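Local atomic coordinates of NADPH-flavin oxidoreductase (Vibrio harveyi, PDB entry 1BKJ), a protein that catalyses the NADPH-dependent reduction of FMN and so supplies FMNH2 to luciferase for bioluminescence. Residues Q28-A33 against L116-S121; F79-Q84 against K235-R240; A137-L142 against S149-G154. All coordinates share one frame; numbering follows the deposited sequence.

Interaction 1 (Q28-A33 against L116-S121); sequences QTIIQA and LLAAES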
ATOM      1  N   GLN A  28      -2.327  -7.294 -19.839  1.00 16.89           N
ATOM      2  CA  GLN A  28      -3.733  -7.412 -19.453  1.00 16.45           C
ATOM      3  C   GLN A  28      -3.855  -8.244 -18.173  1.00 15.95           C
ATOM      4  O   GLN A  28      -4.652  -7.915 -17.310  1.00 16.20           O
ATOM      5  CB  GLN A  28      -4.568  -8.000 -20.598  1.00 16.87           C
ATOM      6  N   THR A  29      -2.974  -9.232 -18.014  1.00 15.38           N
ATOM      7  CA  THR A  29      -2.935 -10.090 -16.830  1.00 15.76           C
ATOM      8  C   THR A  29      -2.376  -9.341 -15.592  1.00 15.46           C
ATOM      9  O   THR A  29      -2.894  -9.510 -14.477  1.00 15.53           O
ATOM     10  CB  THR A  29      -2.153 -11.376 -17.145  1.00 16.22           C
ATOM     11  OG1 THR A  29      -2.880 -12.124 -18.131  1.00 18.06           O
ATOM     12  CG2 THR A  29      -1.963 -12.244 -15.918  1.00 17.37           C
ATOM     13  N   ILE A  30      -1.371  -8.482 -15.802  1.00 15.01           N
ATOM     14  CA  ILE A  30      -0.764  -7.675 -14.732  1.00 14.78           C
ATOM     15  C   ILE A  30      -1.806  -6.703 -14.156  1.00 14.79           C
ATOM     16  O   ILE A  30      -1.917  -6.573 -12.940  1.00 14.74           O
ATOM     17  CB  ILE A  30       0.498  -6.927 -15.251  1.00 14.64           C
ATOM     18  CG1 ILE A  30       1.635  -7.937 -15.433  1.00 16.06           C
ATOM     19  CG2 ILE A  30       0.957  -5.812 -14.290  1.00 14.47           C
ATOM     20  CD1 ILE A  30       2.724  -7.489 -16.388  1.00 15.80           C
ATOM     21  N   ILE A  31      -2.585  -6.084 -15.045  1.00 15.12           N
ATOM     22  CA  ILE A  31      -3.651  -5.143 -14.677  1.00 15.86           C
ATOM     23  C   ILE A  31      -4.784  -5.908 -13.966  1.00 15.60           C
ATOM     24  O   ILE A  31      -5.265  -5.442 -12.936  1.00 15.88           O
ATOM     25  CB  ILE A  31      -4.180  -4.323 -15.933  1.00 16.28           C
ATOM     26  CG1 ILE A  31      -3.082  -3.401 -16.501  1.00 15.94           C
ATOM     27  CG2 ILE A  31      -5.469  -3.532 -15.613  1.00 16.05           C
ATOM     28  CD1 ILE A  31      -2.505  -2.388 -15.538  1.00 18.01           C
ATOM     29  N   GLN A  32      -5.168  -7.086 -14.476  1.00 15.66           N
ATOM     30  CA  GLN A  32      -6.217  -7.893 -13.834  1.00 16.50           C
ATOM     31  C   GLN A  32      -5.803  -8.326 -12.423  1.00 15.53           C
ATOM     32  O   GLN A  32      -6.628  -8.333 -11.514  1.00 14.58           O
ATOM     33  CB  GLN A  32      -6.596  -9.135 -14.657  1.00 19.08           C
ATOM     34  CG  GLN A  32      -7.462  -8.887 -15.910  1.00 24.29           C
ATOM     35  CD  GLN A  32      -8.660  -7.941 -15.699  1.00 27.48           C
ATOM     36  OE1 GLN A  32      -8.853  -6.991 -16.472  1.00 28.87           O
ATOM     37  NE2 GLN A  32      -9.466  -8.197 -14.657  1.00 29.39           N
ATOM     38  N   ALA A  33      -4.516  -8.644 -12.252  1.00 14.59           N
ATOM     39  CA  ALA A  33      -3.957  -9.029 -10.960  1.00 14.28           C
ATOM     40  C   ALA A  33      -4.063  -7.846  -9.990  1.00 14.40           C
ATOM     41  O   ALA A  33      -4.426  -8.022  -8.823  1.00 14.46           O
ATOM     42  CB  ALA A  33      -2.520  -9.451 -11.118  1.00 14.34           C
ATOM     43  N   LEU A 116       3.094  -5.880  -9.484  1.00 13.12           N
ATOM     44  CA  LEU A 116       4.515  -6.237  -9.463  1.00 13.55           C
ATOM     45  C   LEU A 116       4.731  -7.733  -9.271  1.00 13.29           C
ATOM     46  O   LEU A 116       5.536  -8.318  -9.998  1.00 12.51           O
ATOM     47  CB  LEU A 116       5.302  -5.434  -8.408  1.00 13.89           C
ATOM     48  CG  LEU A 116       6.826  -5.657  -8.368  1.00 15.17           C
ATOM     49  CD1 LEU A 116       7.493  -5.298  -9.696  1.00 14.96           C
ATOM     50  CD2 LEU A 116       7.456  -4.872  -7.233  1.00 15.65           C
ATOM     51  N   LEU A 117       3.999  -8.346  -8.331  1.00 13.06           N
ATOM     52  CA  LEU A 117       4.104  -9.788  -8.086  1.00 13.72           C
ATOM     53  C   LEU A 117       3.685 -10.621  -9.303  1.00 13.54           C
ATOM     54  O   LEU A 117       4.360 -11.593  -9.654  1.00 13.54           O
ATOM     55  CB  LEU A 117       3.311 -10.209  -6.851  1.00 14.40           C
ATOM     56  CG  LEU A 117       3.937  -9.879  -5.500  1.00 15.53           C
ATOM     57  CD1 LEU A 117       2.993 -10.326  -4.412  1.00 15.76           C
ATOM     58  CD2 LEU A 117       5.294 -10.552  -5.329  1.00 15.91           C
ATOM     59  N   ALA A 118       2.622 -10.196  -9.983  1.00 14.00           N
ATOM     60  CA  ALA A 118       2.156 -10.868 -11.198  1.00 14.57           C
ATOM     61  C   ALA A 118       3.283 -10.801 -12.240  1.00 14.72           C
ATOM     62  O   ALA A 118       3.672 -11.824 -12.794  1.00 15.54           O
ATOM     63  CB  ALA A 118       0.913 -10.196 -11.740  1.00 14.12           C
ATOM     64  N   ALA A 119       3.884  -9.620 -12.394  1.00 14.31           N
ATOM     65  CA  ALA A 119       4.988  -9.421 -13.341  1.00 14.56           C
ATOM     66  C   ALA A 119       6.206 -10.293 -13.014  1.00 14.56           C
ATOM     67  O   ALA A 119       6.693 -11.005 -13.878  1.00 14.86           O
ATOM     68  CB  ALA A 119       5.383  -7.944 -13.411  1.00 13.99           C
ATOM     69  N   GLU A 120       6.624 -10.299 -11.749  1.00 14.70           N
ATOM     70  CA  GLU A 120       7.766 -11.091 -11.282  1.00 15.46           C
ATOM     71  C   GLU A 120       7.564 -12.602 -11.462  1.00 15.81           C
ATOM     72  O   GLU A 120       8.504 -13.307 -11.819  1.00 16.25           O
ATOM     73  CB  GLU A 120       8.100 -10.752  -9.823  1.00 14.59           C
ATOM     74  CG  GLU A 120       8.689  -9.345  -9.661  1.00 14.57           C
ATOM     75  CD  GLU A 120       8.919  -8.907  -8.213  1.00 15.21           C
ATOM     76  OE1 GLU A 120       8.292  -9.452  -7.269  1.00 15.81           O
ATOM     77  OE2 GLU A 120       9.721  -7.976  -8.022  1.00 15.35           O
ATOM     78  N   SER A 121       6.322 -13.066 -11.312  1.00 15.75           N
ATOM     79  CA  SER A 121       5.992 -14.479 -11.475  1.00 16.65           C
ATOM     80  C   SER A 121       6.115 -14.958 -12.920  1.00 17.43           C
ATOM     81  O   SER A 121       6.242 -16.160 -13.163  1.00 17.90           O
ATOM     82  CB  SER A 121       4.588 -14.759 -10.966  1.00 15.88           C
ATOM     83  OG  SER A 121       3.586 -14.312 -11.858  1.00 16.00           O
TER
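The methyl group of Ala33 meets that of Ala118 head-on, CB to CB at 3.6 Å, in the closest approach between residues 28-33 and 116-121. Both alanines point their CB toward the opposite helix, so the two backbones can come near each other: the axes of these short segments pass at 8.5 Å, and the CA atoms of Ile30 and Ala118 are 5.6 Å apart. Ile30, one turn earlier on its helix, extends the apolar contact. Its CG1 branch lies beside the backbone N and anti to the carbonyl carbon (chi1 -73°), which carries CD1 across to the CB of Ala119 at 4.0 Å, while Ile30 CG1 stays 4.4 Å from Ala118 CB. Ala118 therefore takes contacts from both Ala33 and Ile30, and Ala119 from Ile30. The segments run roughly antiparallel, at 141°, and join helix 24-35 to the C-terminal part of the long helix 98-121 in the alpha/beta fold of the nitroreductase family. Leu157 of strand 149-158 touches both Ile30 and Ala119. Leu124, in the loop after helix 98-121, also packs against these two side chains. Beyond the contact, Ser121 OG donates to the carbonyl O of Ala118 at 2.7 Å. The donor lies 21° from the carbonyl plane, and the bond gives the serine hydroxyl a partner three residues back along the chain. The same OG has a weak hydrogen bond to Asn2 of the second subunit, across the dimer interface. OE2 of the neighbouring Glu120 is hydrogen-bonded to ND1 of His11, a residue of the FMN site.

Interaction 2 (F79-Q84 against K235-R240); sequences FCIDYQ and KGLAKR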
ATOM      1  N   PHE A  79       0.644   5.311 -10.628  1.00 11.74           N
ATOM      2  CA  PHE A  79      -0.464   5.075  -9.704  1.00 10.82           C
ATOM      3  C   PHE A  79      -0.906   6.355  -9.068  1.00 10.84           C
ATOM      4  O   PHE A  79      -0.103   7.073  -8.473  1.00 10.56           O
ATOM      5  CB  PHE A  79      -0.067   4.056  -8.650  1.00 11.91           C
ATOM      6  CG  PHE A  79       0.040   2.665  -9.183  1.00 12.46           C
ATOM      7  CD1 PHE A  79       1.160   2.266  -9.945  1.00 12.51           C
ATOM      8  CD2 PHE A  79      -1.011   1.758  -8.985  1.00 12.37           C
ATOM      9  CE1 PHE A  79       1.225   0.968 -10.516  1.00 13.42           C
ATOM     10  CE2 PHE A  79      -0.965   0.465  -9.543  1.00 12.88           C
ATOM     11  CZ  PHE A  79       0.158   0.064 -10.315  1.00 13.24           C
ATOM     12  N   CYS A  80      -2.204   6.608  -9.173  1.00 10.87           N
ATOM     13  CA  CYS A  80      -2.806   7.834  -8.683  1.00 11.91           C
ATOM     14  C   CYS A  80      -4.027   7.633  -7.803  1.00 12.03           C
ATOM     15  O   CYS A  80      -4.817   6.709  -8.027  1.00 11.77           O
ATOM     16  CB  CYS A  80      -3.278   8.692  -9.879  1.00 12.77           C
ATOM     17  SG  CYS A  80      -2.083   9.017 -11.186  1.00 16.07           S
ATOM     18  N   ILE A  81      -4.196   8.548  -6.839  1.00 12.03           N
ATOM     19  CA  ILE A  81      -5.389   8.587  -5.969  1.00 12.42           C
ATOM     20  C   ILE A  81      -6.444   9.208  -6.898  1.00 12.57           C
ATOM     21  O   ILE A  81      -6.139  10.158  -7.629  1.00 12.10           O
ATOM     22  CB  ILE A  81      -5.227   9.543  -4.734  1.00 12.56           C
ATOM     23  CG1 ILE A  81      -4.127   9.045  -3.799  1.00 11.38           C
ATOM     24  CG2 ILE A  81      -6.565   9.661  -3.981  1.00 12.21           C
ATOM     25  CD1 ILE A  81      -3.773   9.985  -2.676  1.00 12.58           C
ATOM     26  N   ASP A  82      -7.657   8.664  -6.892  1.00 12.85           N
ATOM     27  CA  ASP A  82      -8.704   9.181  -7.756  1.00 13.48           C
ATOM     28  C   ASP A  82     -10.089   9.215  -7.106  1.00 13.24           C
ATOM     29  O   ASP A  82     -10.737   8.181  -6.951  1.00 12.84           O
ATOM     30  CB  ASP A  82      -8.758   8.342  -9.045  1.00 14.40           C
ATOM     31  CG  ASP A  82      -9.638   8.954 -10.141  1.00 16.13           C
ATOM     32  OD1 ASP A  82     -10.402   9.906  -9.894  1.00 16.14           O
ATOM     33  OD2 ASP A  82      -9.582   8.453 -11.278  1.00 17.40           O
ATOM     34  N   TYR A  83     -10.527  10.420  -6.746  1.00 13.26           N
ATOM     35  CA  TYR A  83     -11.874  10.624  -6.213  1.00 13.33           C
ATOM     36  C   TYR A  83     -12.671  11.450  -7.228  1.00 14.16           C
ATOM     37  O   TYR A  83     -13.785  11.893  -6.942  1.00 15.22           O
ATOM     38  CB  TYR A  83     -11.865  11.286  -4.843  1.00 12.69           C
ATOM     39  CG  TYR A  83     -11.434  10.358  -3.733  1.00 13.39           C
ATOM     40  CD1 TYR A  83     -12.364   9.492  -3.112  1.00 13.34           C
ATOM     41  CD2 TYR A  83     -10.087  10.315  -3.307  1.00 13.63           C
ATOM     42  CE1 TYR A  83     -11.959   8.597  -2.095  1.00 13.07           C
ATOM     43  CE2 TYR A  83      -9.665   9.419  -2.295  1.00 12.89           C
ATOM     44  CZ  TYR A  83     -10.600   8.566  -1.698  1.00 13.55           C
ATOM     45  OH  TYR A  83     -10.172   7.653  -0.757  1.00 13.94           O
ATOM     46  N   GLN A  84     -12.111  11.632  -8.428  1.00 14.47           N
ATOM     47  CA  GLN A  84     -12.806  12.352  -9.484  1.00 14.91           C
ATOM     48  C   GLN A  84     -13.908  11.476 -10.088  1.00 14.80           C
ATOM     49  O   GLN A  84     -14.934  11.998 -10.515  1.00 14.27           O
ATOM     50  CB  GLN A  84     -11.846  12.872 -10.566  1.00 16.77           C
ATOM     51  CG  GLN A  84     -12.515  13.747 -11.677  1.00 19.12           C
ATOM     52  CD  GLN A  84     -13.363  14.897 -11.142  1.00 20.56           C
ATOM     53  OE1 GLN A  84     -14.474  15.120 -11.619  1.00 23.71           O
ATOM     54  NE2 GLN A  84     -12.865  15.601 -10.133  1.00 20.49           N
ATOM     55  N   LYS A 235      -4.903  20.093  -5.208  1.00 14.73           N
ATOM     56  CA  LYS A 235      -5.752  19.145  -5.929  1.00 14.67           C
ATOM     57  C   LYS A 235      -7.040  18.868  -5.140  1.00 15.13           C
ATOM     58  O   LYS A 235      -7.885  18.078  -5.558  1.00 14.92           O
ATOM     59  CB  LYS A 235      -5.002  17.837  -6.234  1.00 14.36           C
ATOM     60  CG  LYS A 235      -3.689  17.970  -7.063  1.00 13.59           C
ATOM     61  CD  LYS A 235      -3.776  18.828  -8.354  1.00 14.16           C
ATOM     62  CE  LYS A 235      -4.787  18.349  -9.416  1.00 14.34           C
ATOM     63  NZ  LYS A 235      -4.642  16.919  -9.759  1.00 14.59           N
ATOM     64  N   GLY A 236      -7.169  19.548  -4.000  1.00 15.02           N
ATOM     65  CA  GLY A 236      -8.339  19.424  -3.151  1.00 15.39           C
ATOM     66  C   GLY A 236      -8.316  18.269  -2.180  1.00 15.55           C
ATOM     67  O   GLY A 236      -9.366  17.877  -1.670  1.00 15.47           O
ATOM     68  N   LEU A 237      -7.131  17.726  -1.919  1.00 15.10           N
ATOM     69  CA  LEU A 237      -6.983  16.591  -1.010  1.00 15.04           C
ATOM     70  C   LEU A 237      -6.330  16.976   0.315  1.00 15.19           C
ATOM     71  O   LEU A 237      -5.627  17.982   0.389  1.00 15.49           O
ATOM     72  CB  LEU A 237      -6.159  15.494  -1.697  1.00 15.07           C
ATOM     73  CG  LEU A 237      -6.731  14.909  -2.995  1.00 15.52           C
ATOM     74  CD1 LEU A 237      -5.713  14.041  -3.674  1.00 15.22           C
ATOM     75  CD2 LEU A 237      -8.001  14.118  -2.697  1.00 16.20           C
ATOM     76  N   ALA A 238      -6.608  16.194   1.359  1.00 15.22           N
ATOM     77  CA  ALA A 238      -6.040  16.366   2.708  1.00 15.87           C
ATOM     78  C   ALA A 238      -6.009  17.791   3.280  1.00 16.29           C
ATOM     79  O   ALA A 238      -4.964  18.283   3.737  1.00 16.29           O
ATOM     80  CB  ALA A 238      -4.637  15.716   2.768  1.00 15.96           C
ATOM     81  N   LYS A 239      -7.162  18.451   3.233  1.00 16.78           N
ATOM     82  CA  LYS A 239      -7.296  19.822   3.722  1.00 17.65           C
ATOM     83  C   LYS A 239      -7.722  19.890   5.183  1.00 17.79           C
ATOM     84  O   LYS A 239      -7.611  20.941   5.816  1.00 18.45           O
ATOM     85  CB  LYS A 239      -8.267  20.606   2.838  1.00 17.57           C
ATOM     86  CG  LYS A 239      -7.750  20.809   1.412  1.00 19.23           C
ATOM     87  CD  LYS A 239      -8.753  21.485   0.494  1.00 21.13           C
ATOM     88  CE  LYS A 239      -8.764  22.992   0.656  1.00 23.75           C
ATOM     89  NZ  LYS A 239      -9.801  23.614  -0.227  1.00 25.69           N
ATOM     90  N   ARG A 240      -8.222  18.767   5.696  1.00 17.47           N
ATOM     91  CA  ARG A 240      -8.686  18.638   7.083  1.00 17.84           C
ATOM     92  C   ARG A 240      -8.694  17.167   7.485  1.00 18.25           C
ATOM     93  O   ARG A 240      -8.337  16.319   6.648  1.00 18.52           O
ATOM     94  CB  ARG A 240     -10.095  19.252   7.267  1.00 17.74           C
ATOM     95  CG  ARG A 240     -11.133  18.737   6.307  1.00 17.41           C
ATOM     96  CD  ARG A 240     -12.435  19.489   6.412  1.00 18.56           C
ATOM     97  NE  ARG A 240     -13.216  19.259   5.198  1.00 18.96           N
ATOM     98  CZ  ARG A 240     -14.544  19.321   5.112  1.00 20.46           C
ATOM     99  NH1 ARG A 240     -15.285  19.610   6.183  1.00 19.88           N
ATOM    100  NH2 ARG A 240     -15.141  19.061   3.950  1.00 19.76           N
ATOM    101  OXT ARG A 240      -9.040  16.871   8.639  1.00 18.78           O
TER
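The ring of Tyr83 receives the CD2 methyl of Leu237 obliquely, with ring atom CD2 of Tyr83 4.4 Å from CD2 of Leu237. Elsewhere around the ring lie Ile103 of helix 98-121, Val45 and, from the second subunit, Leu220. A hydrogen bond between Tyr83 OH and the carbonyl O of Leu100 ties the phenol end to helix 98-121. The other flat group, the carboxylate of Asp82, starts from a CB that points away from Leu237. Its OD1 accepts from the backbone N of Gln84 at 2.8 Å, nearly in line with the CG-OD1 bond although the N-H itself is bent to 135°, and closes an Asx turn. Asp82 OD2 bonds instead to Ser47 OG and to Tyr181 OH of the second subunit, so both carboxylate oxygens are engaged. Leu237 divides its two methyls between Tyr83 and Ile81: CD2 goes to the ring, and CD1 lies 4.5 Å from CG2 of Ile81. These are loose van der Waals contacts and entirely apolar. A Schellman motif ends helix 228-234, with Gly236 at positive phi (85°), and Leu237 follows directly after it. The contact sets the C-terminal tail against the end of strand 75-82, just where Tyr83 takes the N-cap position of helix 84-89. Leu237 also rests on Thr101 of helix 98-121 and Ala150 of strand 149-158, which places it between that helix and the sheet.

Interaction 3 (A137-L142 against S149-G154); sequences AQVDEL and SAVLFG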
ATOM      1  N   ALA A 137       3.746  18.562  -8.953  1.00 16.09           N
ATOM      2  CA  ALA A 137       2.906  19.488  -9.730  1.00 17.19           C
ATOM      3  C   ALA A 137       3.167  19.410 -11.247  1.00 17.90           C
ATOM      4  O   ALA A 137       2.226  19.441 -12.047  1.00 17.90           O
ATOM      5  CB  ALA A 137       3.088  20.917  -9.231  1.00 17.31           C
ATOM      6  N   GLN A 138       4.433  19.232 -11.631  1.00 17.90           N
ATOM      7  CA  GLN A 138       4.803  19.119 -13.042  1.00 18.49           C
ATOM      8  C   GLN A 138       4.349  17.792 -13.670  1.00 17.66           C
ATOM      9  O   GLN A 138       3.877  17.777 -14.803  1.00 17.09           O
ATOM     10  CB  GLN A 138       6.306  19.311 -13.215  1.00 20.72           C
ATOM     11  CG  GLN A 138       6.846  20.656 -12.701  1.00 24.22           C
ATOM     12  CD  GLN A 138       7.572  20.511 -11.365  1.00 27.48           C
ATOM     13  OE1 GLN A 138       6.948  20.326 -10.303  1.00 28.59           O
ATOM     14  NE2 GLN A 138       8.908  20.559 -11.414  1.00 29.39           N
ATOM     15  N   VAL A 139       4.453  16.694 -12.913  1.00 16.83           N
ATOM     16  CA  VAL A 139       4.027  15.354 -13.364  1.00 15.92           C
ATOM     17  C   VAL A 139       2.494  15.342 -13.499  1.00 15.70           C
ATOM     18  O   VAL A 139       1.959  14.826 -14.480  1.00 15.54           O
ATOM     19  CB  VAL A 139       4.490  14.248 -12.355  1.00 15.50           C
ATOM     20  CG1 VAL A 139       3.875  12.878 -12.679  1.00 15.58           C
ATOM     21  CG2 VAL A 139       5.988  14.144 -12.369  1.00 14.65           C
ATOM     22  N   ASP A 140       1.824  15.962 -12.524  1.00 15.29           N
ATOM     23  CA  ASP A 140       0.359  16.078 -12.460  1.00 15.66           C
ATOM     24  C   ASP A 140      -0.208  16.811 -13.685  1.00 15.41           C
ATOM     25  O   ASP A 140      -1.212  16.384 -14.248  1.00 15.83           O
ATOM     26  CB  ASP A 140      -0.016  16.806 -11.166  1.00 15.80           C
ATOM     27  CG  ASP A 140      -1.506  16.873 -10.926  1.00 16.86           C
ATOM     28  OD1 ASP A 140      -2.184  17.670 -11.597  1.00 17.53           O
ATOM     29  OD2 ASP A 140      -1.994  16.165 -10.022  1.00 17.41           O
ATOM     30  N   GLU A 141       0.458  17.889 -14.096  1.00 15.16           N
ATOM     31  CA  GLU A 141       0.045  18.674 -15.256  1.00 15.50           C
ATOM     32  C   GLU A 141       0.308  17.908 -16.550  1.00 15.87           C
ATOM     33  O   GLU A 141      -0.525  17.927 -17.462  1.00 16.46           O
ATOM     34  CB  GLU A 141       0.766  20.029 -15.276  1.00 15.69           C
ATOM     35  N   LEU A 142       1.430  17.183 -16.599  1.00 16.22           N
ATOM     36  CA  LEU A 142       1.829  16.392 -17.780  1.00 16.25           C
ATOM     37  C   LEU A 142       0.826  15.290 -18.104  1.00 15.64           C
ATOM     38  O   LEU A 142       0.478  15.076 -19.275  1.00 15.76           O
ATOM     39  CB  LEU A 142       3.233  15.786 -17.573  1.00 16.84           C
ATOM     40  CG  LEU A 142       3.917  15.019 -18.713  1.00 17.81           C
ATOM     41  CD1 LEU A 142       4.014  15.889 -19.962  1.00 19.60           C
ATOM     42  CD2 LEU A 142       5.294  14.592 -18.266  1.00 17.84           C
ATOM     43  N   SER A 149      -7.632  14.299  -7.538  1.00 15.40           N
ATOM     44  CA  SER A 149      -6.704  13.292  -8.033  1.00 15.85           C
ATOM     45  C   SER A 149      -5.280  13.768  -7.778  1.00 15.30           C
ATOM     46  O   SER A 149      -5.004  14.954  -7.905  1.00 15.54           O
ATOM     47  CB  SER A 149      -6.930  13.125  -9.544  1.00 16.54           C
ATOM     48  OG  SER A 149      -6.263  11.996 -10.060  1.00 20.20           O
ATOM     49  N   ALA A 150      -4.375  12.842  -7.455  1.00 15.29           N
ATOM     50  CA  ALA A 150      -2.963  13.173  -7.194  1.00 14.63           C
ATOM     51  C   ALA A 150      -2.041  12.015  -7.538  1.00 14.11           C
ATOM     52  O   ALA A 150      -2.444  10.867  -7.436  1.00 14.23           O
ATOM     53  CB  ALA A 150      -2.763  13.559  -5.740  1.00 14.55           C
ATOM     54  N   VAL A 151      -0.806  12.321  -7.942  1.00 13.79           N
ATOM     55  CA  VAL A 151       0.186  11.294  -8.281  1.00 13.09           C
ATOM     56  C   VAL A 151       0.867  10.800  -7.006  1.00 12.81           C
ATOM     57  O   VAL A 151       1.111  11.589  -6.090  1.00 13.09           O
ATOM     58  CB  VAL A 151       1.248  11.807  -9.346  1.00 13.27           C
ATOM     59  CG1 VAL A 151       1.948  13.070  -8.888  1.00 14.06           C
ATOM     60  CG2 VAL A 151       2.302  10.726  -9.640  1.00 13.73           C
ATOM     61  N   LEU A 152       1.096   9.489  -6.927  1.00 12.35           N
ATOM     62  CA  LEU A 152       1.767   8.879  -5.792  1.00 12.46           C
ATOM     63  C   LEU A 152       3.112   8.277  -6.167  1.00 12.39           C
ATOM     64  O   LEU A 152       4.118   8.587  -5.544  1.00 13.10           O
ATOM     65  CB  LEU A 152       0.885   7.836  -5.122  1.00 13.05           C
ATOM     66  CG  LEU A 152      -0.286   8.337  -4.279  1.00 14.94           C
ATOM     67  CD1 LEU A 152      -0.925   7.133  -3.658  1.00 15.24           C
ATOM     68  CD2 LEU A 152       0.155   9.320  -3.182  1.00 15.81           C
ATOM     69  N   PHE A 153       3.129   7.371  -7.141  1.00 11.67           N
ATOM     70  CA  PHE A 153       4.376   6.755  -7.580  1.00 11.42           C
ATOM     71  C   PHE A 153       4.204   6.121  -8.947  1.00 11.61           C
ATOM     72  O   PHE A 153       3.087   5.922  -9.408  1.00 11.68           O
ATOM     73  CB  PHE A 153       4.893   5.702  -6.560  1.00 10.40           C
ATOM     74  CG  PHE A 153       3.891   4.626  -6.207  1.00  9.69           C
ATOM     75  CD1 PHE A 153       3.762   3.468  -7.004  1.00  9.89           C
ATOM     76  CD2 PHE A 153       3.038   4.776  -5.098  1.00  9.77           C
ATOM     77  CE1 PHE A 153       2.799   2.487  -6.715  1.00 10.29           C
ATOM     78  CE2 PHE A 153       2.057   3.798  -4.794  1.00 10.35           C
ATOM     79  CZ  PHE A 153       1.939   2.649  -5.605  1.00 10.82           C
ATOM     80  N   GLY A 154       5.332   5.789  -9.562  1.00 11.36           N
ATOM     81  CA  GLY A 154       5.335   5.113 -10.840  1.00 11.62           C
ATOM     82  C   GLY A 154       5.861   3.698 -10.648  1.00 11.94           C
ATOM     83  O   GLY A 154       6.209   3.302  -9.525  1.00 12.25           O
TER
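Val139 and Val151 make the tight half of this contact, meeting through CG1 of Val139 and CG2 of Val151 at 4.0 Å. Both touching methyls are anti to their own backbone N, with chi1 of Val139 at 171°, and the two side chains cross at about a right angle. In the other, polar half the direct approach is loose. The torsion of Asp140 (chi1 -175°) brings its carboxylate toward the strand, yet OD2 stops 3.9 Å from the carbonyl O of Ser149, two acceptors that do not bond each other. The gap is bridged by other groups: Lys235 NZ forms a salt bridge with Asp140 OD2 and a hydrogen bond with Ser149 O. Tyr231 OH bonds to the same OD2 and to the backbone N of Val151, tying the helix to the strand indirectly. Toward solvent the helix turns out Ala137 and Gln138, both exposed. Helix 136-142 thus lies obliquely across the start of strand 149-158, at 116° between the segments, with Leu60 and Phe63 of helix 54-63 packing on Val139. Farther along the strand, Leu152 and Phe153 form a classic beta bulge opposite Phe79 of neighbouring strand 75-82.

How the interactions relate
All three contacts are buried, but they differ in what they join. Interaction 1 is a helix-helix contact of small apolar side chains, its centre about 26 Å from that of interaction 2 and about 23 Å from that of interaction 3, and it touches neither. Interactions 2 and 3 have centres about 11 Å apart, on neighbouring strands 75-82 and 149-158, and Lys235 of interaction 2 links them through polar bonds. Across their segments interactions 1 and 2 are purely apolar, whereas interaction 3 is part apolar and part charged. Strand 149-158 also reaches interaction 1 through Leu157. Interactions 1 and 2 both border the second subunit; in interaction 3 Phe153 does so.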